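Local coordinates for protein insulinase family protease (Yersinia pestis, PDB 3GO9) that is a predicted insulinase-family (M16) protease whose proteolytic activity is uncertain, at residues 266-277 / 326-337. Numbering follows the deposited sequence. Where two conformers were deposited one is given.
Sequences QDTLSLMWDTPW and QRAQCAIHLNTP. With ZN (zinc ion), chain E.
D267 to P276 and R327 to T336 pair as antiparallel strands, their axes 4.5 Å apart at 163°, D267 opposite T336. Hydrogen-bonded pairs put L269, L271, I332 and L334 on one face, where L271 CG lies 4.2 Å from L334 CD1; leucines suit the side that helix 341-358 covers, and I332 packs on F319. The W273 ring turns its edge to I332, CZ3 4.0 Å from CD1, while its NE1 bonds to Q437 O. The other face is mixed: S270, H333 and D274 share it with A331 and M272. H333, CG anti to its carbonyl carbon (chi1 -57°, chi2 -64°), turns ND1 to S270 OG, donating at 2.6 Å in the ring plane. That bond helps fix the ring while NE2 binds zinc at 2.1 Å, with two waters and D320 among other ligands. R327 bends back into a side-on salt bridge with D274: NE meets OD1 nearly straight on the syn side (2.9 Å), whereas NH2 reaches OD2 from above the carboxylate plane (2.7 Å). R175 also salt-bridges OD1, probably helping balance the charge. An antiparallel pair with one face covered by a helix fits the alpha/beta fold of M16 domains, here the inactive one.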
ATOM      1  N   GLN A 266     -17.538  14.531 -12.002  1.00 16.98           N
ATOM      2  CA  GLN A 266     -18.888  13.972 -11.987  1.00 17.08           C
ATOM      3  C   GLN A 266     -19.007  13.091 -10.753  1.00 16.98           C
ATOM      4  O   GLN A 266     -18.050  12.985  -9.991  1.00 16.13           O
ATOM      5  CB  GLN A 266     -19.192  13.188 -13.268  1.00 17.02           C
ATOM      6  CG  GLN A 266     -18.339  11.992 -13.550  1.00 18.65           C
ATOM      7  CD  GLN A 266     -16.931  12.313 -14.100  1.00 21.79           C
ATOM      8  OE1 GLN A 266     -16.772  12.693 -15.284  1.00 25.77           O
ATOM      9  NE2 GLN A 266     -15.904  12.121 -13.254  1.00 23.59           N
ATOM     10  N   ASP A 267     -20.169  12.489 -10.534  1.00 15.93           N
ATOM     11  CA  ASP A 267     -20.343  11.645  -9.322  1.00 15.84           C
ATOM     12  C   ASP A 267     -19.498  10.389  -9.410  1.00 15.43           C
ATOM     13  O   ASP A 267     -19.262   9.870 -10.488  1.00 14.96           O
ATOM     14  CB  ASP A 267     -21.808  11.218  -9.114  1.00 14.61           C
ATOM     15  CG  ASP A 267     -22.728  12.359  -8.721  1.00 17.51           C
ATOM     16  OD1 ASP A 267     -22.253  13.493  -8.585  1.00 16.42           O
ATOM     17  OD2 ASP A 267     -23.949  12.130  -8.567  1.00 17.52           O
ATOM     18  N   THR A 268     -19.101   9.858  -8.253  1.00 14.67           N
ATOM     19  CA  THR A 268     -18.717   8.454  -8.184  1.00 14.63           C
ATOM     20  C   THR A 268     -19.537   7.837  -7.081  1.00 14.45           C
ATOM     21  O   THR A 268     -19.423   8.262  -5.947  1.00 14.62           O
ATOM     22  CB  THR A 268     -17.229   8.255  -7.861  1.00 16.55           C
ATOM     23  OG1 THR A 268     -16.454   8.810  -8.950  1.00 19.87           O
ATOM     24  CG2 THR A 268     -16.911   6.796  -7.705  1.00 15.90           C
ATOM     25  N   LEU A 269     -20.398   6.885  -7.403  1.00 11.52           N
ATOM     26  CA  LEU A 269     -20.995   6.052  -6.386  1.00 11.93           C
ATOM     27  C   LEU A 269     -20.136   4.826  -6.162  1.00 11.77           C
ATOM     28  O   LEU A 269     -19.886   4.054  -7.103  1.00 11.47           O
ATOM     29  CB  LEU A 269     -22.418   5.606  -6.841  1.00 11.41           C
ATOM     30  CG  LEU A 269     -23.092   4.622  -5.875  1.00 13.25           C
ATOM     31  CD1 LEU A 269     -23.308   5.346  -4.534  1.00 12.93           C
ATOM     32  CD2 LEU A 269     -24.416   4.122  -6.410  1.00 14.94           C
ATOM     33  N   SER A 270     -19.692   4.630  -4.913  1.00 11.40           N
ATOM     34  CA  SER A 270     -18.879   3.474  -4.567  1.00 12.67           C
ATOM     35  C   SER A 270     -19.749   2.508  -3.755  1.00 12.99           C
ATOM     36  O   SER A 270     -20.469   2.922  -2.846  1.00 13.28           O
ATOM     37  CB  SER A 270     -17.611   3.870  -3.827  1.00 13.50           C
ATOM     38  OG  SER A 270     -16.774   4.703  -4.689  1.00 16.89           O
ATOM     39  N   LEU A 271     -19.721   1.251  -4.160  1.00 11.20           N
ATOM     40  CA  LEU A 271     -20.350   0.153  -3.432  1.00 12.56           C
ATOM     41  C   LEU A 271     -19.186  -0.495  -2.713  1.00 12.43           C
ATOM     42  O   LEU A 271     -18.297  -1.120  -3.348  1.00 12.50           O
ATOM     43  CB  LEU A 271     -21.043  -0.837  -4.408  1.00 13.12           C
ATOM     44  CG  LEU A 271     -21.998  -0.253  -5.445  1.00 16.59           C
ATOM     45  CD1 LEU A 271     -22.638  -1.437  -6.234  1.00 17.83           C
ATOM     46  CD2 LEU A 271     -23.072   0.648  -4.898  1.00 15.73           C
HETATM   47  N   MSE A 272     -19.156  -0.364  -1.378  1.00 11.59           N
HETATM   48  CA  MSE A 272     -17.966  -0.710  -0.579  0.50 12.53           C
HETATM   49  C   MSE A 272     -18.219  -1.813   0.392  1.00 11.91           C
HETATM   50  O   MSE A 272     -19.286  -1.880   0.979  1.00 11.79           O
HETATM   51  CB  MSE A 272     -17.492   0.411   0.369  0.50 12.35           C
HETATM   52  CG  MSE A 272     -17.789   1.817   0.058  0.50 15.53           C
HETATM   53 SE   MSE A 272     -16.094   2.646   0.287  0.30 23.90          SE
HETATM   54  CE  MSE A 272     -15.546   1.791  -1.342  0.50  2.00           C
ATOM     55  N   TRP A 273     -17.206  -2.631   0.616  1.00 12.31           N
ATOM     56  CA  TRP A 273     -17.198  -3.588   1.726  1.00 12.46           C
ATOM     57  C   TRP A 273     -15.878  -3.424   2.502  1.00 13.47           C
ATOM     58  O   TRP A 273     -14.802  -3.293   1.903  1.00 15.27           O
ATOM     59  CB  TRP A 273     -17.289  -5.015   1.189  1.00 11.95           C
ATOM     60  CG  TRP A 273     -18.577  -5.375   0.543  1.00 13.14           C
ATOM     61  CD1 TRP A 273     -19.604  -6.045   1.127  1.00 14.21           C
ATOM     62  CD2 TRP A 273     -18.987  -5.112  -0.809  1.00 16.74           C
ATOM     63  NE1 TRP A 273     -20.643  -6.210   0.238  1.00 13.83           N
ATOM     64  CE2 TRP A 273     -20.289  -5.647  -0.960  1.00 16.26           C
ATOM     65  CE3 TRP A 273     -18.414  -4.428  -1.893  1.00 18.60           C
ATOM     66  CZ2 TRP A 273     -21.011  -5.556  -2.164  1.00 17.15           C
ATOM     67  CZ3 TRP A 273     -19.147  -4.333  -3.098  1.00 17.55           C
ATOM     68  CH2 TRP A 273     -20.432  -4.911  -3.210  1.00 17.41           C
ATOM     69  N   ASP A 274     -15.951  -3.452   3.836  1.00 12.13           N
ATOM     70  CA  ASP A 274     -14.831  -3.185   4.690  1.00 13.55           C
ATOM     71  C   ASP A 274     -14.887  -4.271   5.768  1.00 14.24           C
ATOM     72  O   ASP A 274     -15.962  -4.525   6.324  1.00 15.35           O
ATOM     73  CB  ASP A 274     -14.989  -1.798   5.287  1.00 14.03           C
ATOM     74  CG  ASP A 274     -14.274  -1.656   6.616  1.00 16.14           C
ATOM     75  OD1 ASP A 274     -13.054  -1.456   6.581  1.00 18.23           O
ATOM     76  OD2 ASP A 274     -14.946  -1.733   7.662  1.00 15.79           O
ATOM     77  N   THR A 275     -13.804  -4.994   5.944  1.00 14.61           N
ATOM     78  CA  THR A 275     -13.782  -6.105   6.921  1.00 15.62           C
ATOM     79  C   THR A 275     -12.406  -6.198   7.566  1.00 14.35           C
ATOM     80  O   THR A 275     -11.443  -5.668   7.030  1.00 13.96           O
ATOM     81  CB  THR A 275     -14.069  -7.455   6.233  1.00 16.79           C
ATOM     82  OG1 THR A 275     -13.085  -7.663   5.228  1.00 21.69           O
ATOM     83  CG2 THR A 275     -15.446  -7.474   5.615  1.00 19.90           C
ATOM     84  N   PRO A 276     -12.310  -6.835   8.744  1.00 15.51           N
ATOM     85  CA  PRO A 276     -10.997  -6.992   9.342  1.00 15.10           C
ATOM     86  C   PRO A 276     -10.123  -7.890   8.476  1.00 15.86           C
ATOM     87  O   PRO A 276     -10.632  -8.868   7.948  1.00 15.33           O
ATOM     88  CB  PRO A 276     -11.282  -7.735  10.653  1.00 15.94           C
ATOM     89  CG  PRO A 276     -12.706  -7.637  10.902  1.00 17.82           C
ATOM     90  CD  PRO A 276     -13.398  -7.279   9.635  1.00 15.63           C
ATOM     91  N   TRP A 277      -8.834  -7.555   8.346  1.00 17.35           N
ATOM     92  CA  TRP A 277      -7.877  -8.371   7.606  1.00 18.31           C
ATOM     93  C   TRP A 277      -7.197  -9.302   8.564  1.00 20.11           C
ATOM     94  O   TRP A 277      -6.723  -8.875   9.603  1.00 21.27           O
ATOM     95  CB  TRP A 277      -6.819  -7.515   6.965  1.00 18.80           C
ATOM     96  CG  TRP A 277      -5.715  -8.283   6.344  1.00 19.35           C
ATOM     97  CD1 TRP A 277      -4.430  -8.319   6.766  1.00 20.94           C
ATOM     98  CD2 TRP A 277      -5.773  -9.119   5.163  1.00 18.86           C
ATOM     99  NE1 TRP A 277      -3.683  -9.135   5.955  1.00 19.97           N
ATOM    100  CE2 TRP A 277      -4.472  -9.628   4.956  1.00 17.43           C
ATOM    101  CE3 TRP A 277      -6.781  -9.462   4.257  1.00 20.46           C
ATOM    102  CZ2 TRP A 277      -4.134 -10.460   3.885  1.00 18.37           C
ATOM    103  CZ3 TRP A 277      -6.456 -10.322   3.204  1.00 23.23           C
ATOM    104  CH2 TRP A 277      -5.127 -10.801   3.020  1.00 21.37           C
ATOM    105  N   GLN A 326      -5.054  -2.814   8.774  1.00 20.46           N
ATOM    106  CA  GLN A 326      -5.587  -4.085   9.265  1.00 21.18           C
ATOM    107  C   GLN A 326      -7.038  -4.292   8.801  1.00 19.37           C
ATOM    108  O   GLN A 326      -7.756  -5.104   9.408  1.00 18.29           O
ATOM    109  CB  GLN A 326      -5.453  -4.203  10.803  1.00 22.94           C
ATOM    110  CG  GLN A 326      -4.002  -4.016  11.312  1.00 27.95           C
ATOM    111  CD  GLN A 326      -3.852  -3.822  12.854  1.00 33.51           C
ATOM    112  OE1 GLN A 326      -2.727  -3.772  13.360  1.00 38.47           O
ATOM    113  NE2 GLN A 326      -4.968  -3.700  13.584  1.00 36.93           N
ATOM    114  N   ARG A 327      -7.474  -3.527   7.783  1.00 17.70           N
ATOM    115  CA  ARG A 327      -8.817  -3.724   7.175  1.00 18.58           C
ATOM    116  C   ARG A 327      -8.679  -4.101   5.721  1.00 16.87           C
ATOM    117  O   ARG A 327      -7.799  -3.611   5.047  1.00 16.93           O
ATOM    118  CB  ARG A 327      -9.686  -2.462   7.190  1.00 19.39           C
ATOM    119  CG  ARG A 327      -9.599  -1.590   8.384  1.00 22.57           C
ATOM    120  CD  ARG A 327     -10.480  -1.968   9.473  1.00 20.51           C
ATOM    121  NE  ARG A 327     -11.871  -2.304   9.112  1.00 19.47           N
ATOM    122  CZ  ARG A 327     -12.651  -3.065   9.885  1.00 18.32           C
ATOM    123  NH1 ARG A 327     -12.192  -3.536  11.046  1.00 19.87           N
ATOM    124  NH2 ARG A 327     -13.884  -3.374   9.509  1.00 18.25           N
ATOM    125  N   ALA A 328      -9.575  -4.945   5.233  1.00 15.73           N
ATOM    126  CA  ALA A 328      -9.654  -5.257   3.792  1.00 15.62           C
ATOM    127  C   ALA A 328     -10.794  -4.402   3.257  1.00 15.82           C
ATOM    128  O   ALA A 328     -11.896  -4.446   3.833  1.00 16.21           O
ATOM    129  CB  ALA A 328      -9.949  -6.738   3.552  1.00 16.72           C
ATOM    130  N   GLN A 329     -10.536  -3.619   2.202  1.00 14.13           N
ATOM    131  CA  GLN A 329     -11.558  -2.762   1.604  1.00 15.18           C
ATOM    132  C   GLN A 329     -11.720  -3.183   0.147  1.00 14.63           C
ATOM    133  O   GLN A 329     -10.729  -3.246  -0.594  1.00 17.39           O
ATOM    134  CB  GLN A 329     -11.170  -1.305   1.704  1.00 15.69           C
ATOM    135  CG  GLN A 329     -12.215  -0.354   1.158  1.00 20.23           C
ATOM    136  CD  GLN A 329     -11.710   1.081   1.171  1.00 25.82           C
ATOM    137  OE1 GLN A 329     -11.167   1.576   0.176  1.00 30.40           O
ATOM    138  NE2 GLN A 329     -11.867   1.750   2.306  1.00 24.88           N
ATOM    139  N   CYS A 330     -12.938  -3.498  -0.265  1.00 14.30           N
ATOM    140  CA  CYS A 330     -13.110  -3.864  -1.655  0.60 15.24           C
ATOM    141  C   CYS A 330     -14.273  -2.889  -2.145  1.00 14.72           C
ATOM    142  O   CYS A 330     -15.284  -2.666  -1.468  1.00 14.57           O
ATOM    143  CB  CYS A 330     -13.152  -5.464  -1.856  0.60 16.91           C
ATOM    144  SG  CYS A 330     -11.421  -6.695  -1.737  0.60 22.09           S
ATOM    145  N   ALA A 331     -14.056  -2.266  -3.291  1.00 13.80           N
ATOM    146  CA  ALA A 331     -14.991  -1.281  -3.824  1.00 13.78           C
ATOM    147  C   ALA A 331     -15.255  -1.453  -5.319  1.00 13.70           C
ATOM    148  O   ALA A 331     -14.322  -1.709  -6.090  1.00 15.42           O
ATOM    149  CB  ALA A 331     -14.457   0.147  -3.587  1.00 15.05           C
ATOM    150  N   ILE A 332     -16.507  -1.248  -5.710  1.00 13.89           N
ATOM    151  CA  ILE A 332     -16.922  -1.051  -7.109  1.00 13.30           C
ATOM    152  C   ILE A 332     -17.270   0.392  -7.243  1.00 13.83           C
ATOM    153  O   ILE A 332     -18.149   0.901  -6.561  1.00 12.27           O
ATOM    154  CB  ILE A 332     -18.148  -1.907  -7.493  1.00 14.25           C
ATOM    155  CG1 ILE A 332     -17.850  -3.343  -7.128  1.00 15.68           C
ATOM    156  CG2 ILE A 332     -18.540  -1.603  -8.950  1.00 13.90           C
ATOM    157  CD1 ILE A 332     -19.047  -4.278  -7.145  1.00 15.77           C
ATOM    158  N   HIS A 333     -16.596   1.069  -8.178  1.00 13.59           N
ATOM    159  CA  HIS A 333     -16.829   2.470  -8.382  1.00 13.60           C
ATOM    160  C   HIS A 333     -17.593   2.712  -9.672  1.00 12.80           C
ATOM    161  O   HIS A 333     -17.215   2.224 -10.751  1.00 13.41           O
ATOM    162  CB  HIS A 333     -15.514   3.211  -8.524  1.00 14.34           C
ATOM    163  CG  HIS A 333     -14.595   3.054  -7.369  1.00 17.07           C
ATOM    164  ND1 HIS A 333     -14.907   3.511  -6.111  1.00 15.84           N
ATOM    165  CD2 HIS A 333     -13.318   2.605  -7.308  1.00 19.26           C
ATOM    166  CE1 HIS A 333     -13.880   3.308  -5.309  1.00 20.45           C
ATOM    167  NE2 HIS A 333     -12.909   2.748  -6.005  1.00 19.10           N
ATOM    168  N   LEU A 334     -18.675   3.469  -9.563  1.00 13.34           N
ATOM    169  CA  LEU A 334     -19.478   3.862 -10.690  1.00 13.16           C
ATOM    170  C   LEU A 334     -19.291   5.329 -10.911  1.00 12.84           C
ATOM    171  O   LEU A 334     -19.828   6.147 -10.196  1.00 12.66           O
ATOM    172  CB  LEU A 334     -20.969   3.601 -10.428  1.00 12.89           C
ATOM    173  CG  LEU A 334     -21.502   2.187 -10.345  1.00 13.91           C
ATOM    174  CD1 LEU A 334     -20.886   1.393  -9.195  1.00 15.39           C
ATOM    175  CD2 LEU A 334     -23.049   2.232 -10.244  1.00 14.46           C
ATOM    176  N   ASN A 335     -18.552   5.676 -11.969  1.00 13.38           N
ATOM    177  CA  ASN A 335     -18.323   7.084 -12.272  1.00 14.52           C
ATOM    178  C   ASN A 335     -19.385   7.501 -13.281  1.00 13.57           C
ATOM    179  O   ASN A 335     -19.489   6.897 -14.362  1.00 14.82           O
ATOM    180  CB  ASN A 335     -16.899   7.316 -12.819  1.00 15.66           C
ATOM    181  CG  ASN A 335     -16.625   8.788 -13.142  1.00 20.01           C
ATOM    182  OD1 ASN A 335     -16.336   9.603 -12.246  1.00 28.03           O
ATOM    183  ND2 ASN A 335     -16.772   9.144 -14.416  1.00 26.20           N
ATOM    184  N   THR A 336     -20.215   8.459 -12.901  1.00 12.71           N
ATOM    185  CA  THR A 336     -21.401   8.797 -13.649  1.00 13.48           C
ATOM    186  C   THR A 336     -21.836  10.225 -13.401  1.00 13.62           C
ATOM    187  O   THR A 336     -21.753  10.711 -12.269  1.00 12.97           O
ATOM    188  CB  THR A 336     -22.578   7.870 -13.273  1.00 13.37           C
ATOM    189  OG1 THR A 336     -23.775   8.320 -13.932  1.00 15.10           O
ATOM    190  CG2 THR A 336     -22.784   7.822 -11.731  1.00 12.60           C
ATOM    191  N   PRO A 337     -22.311  10.915 -14.458  1.00 14.40           N
ATOM    192  CA  PRO A 337     -23.031  12.158 -14.177  1.00 14.31           C
ATOM    193  C   PRO A 337     -24.211  11.886 -13.256  1.00 14.44           C
ATOM    194  O   PRO A 337     -24.835  10.826 -13.315  1.00 13.93           O
ATOM    195  CB  PRO A 337     -23.507  12.633 -15.575  1.00 15.86           C
ATOM    196  CG  PRO A 337     -22.649  11.921 -16.523  1.00 14.92           C
ATOM    197  CD  PRO A 337     -22.381  10.561 -15.881  1.00 15.92           C
TER
HETATM  198 ZN    ZN E 604     -11.053   2.385  -5.004  0.60 29.22          ZN
HETATM  199  O   HOH W   1     -13.706  -6.374   2.392  1.00 24.54           O
HETATM  200  O   HOH W   2     -11.239   2.795  -2.976  1.00 23.77           O
HETATM  201  O   HOH W   3      -9.780   3.867  -5.767  1.00 40.28           O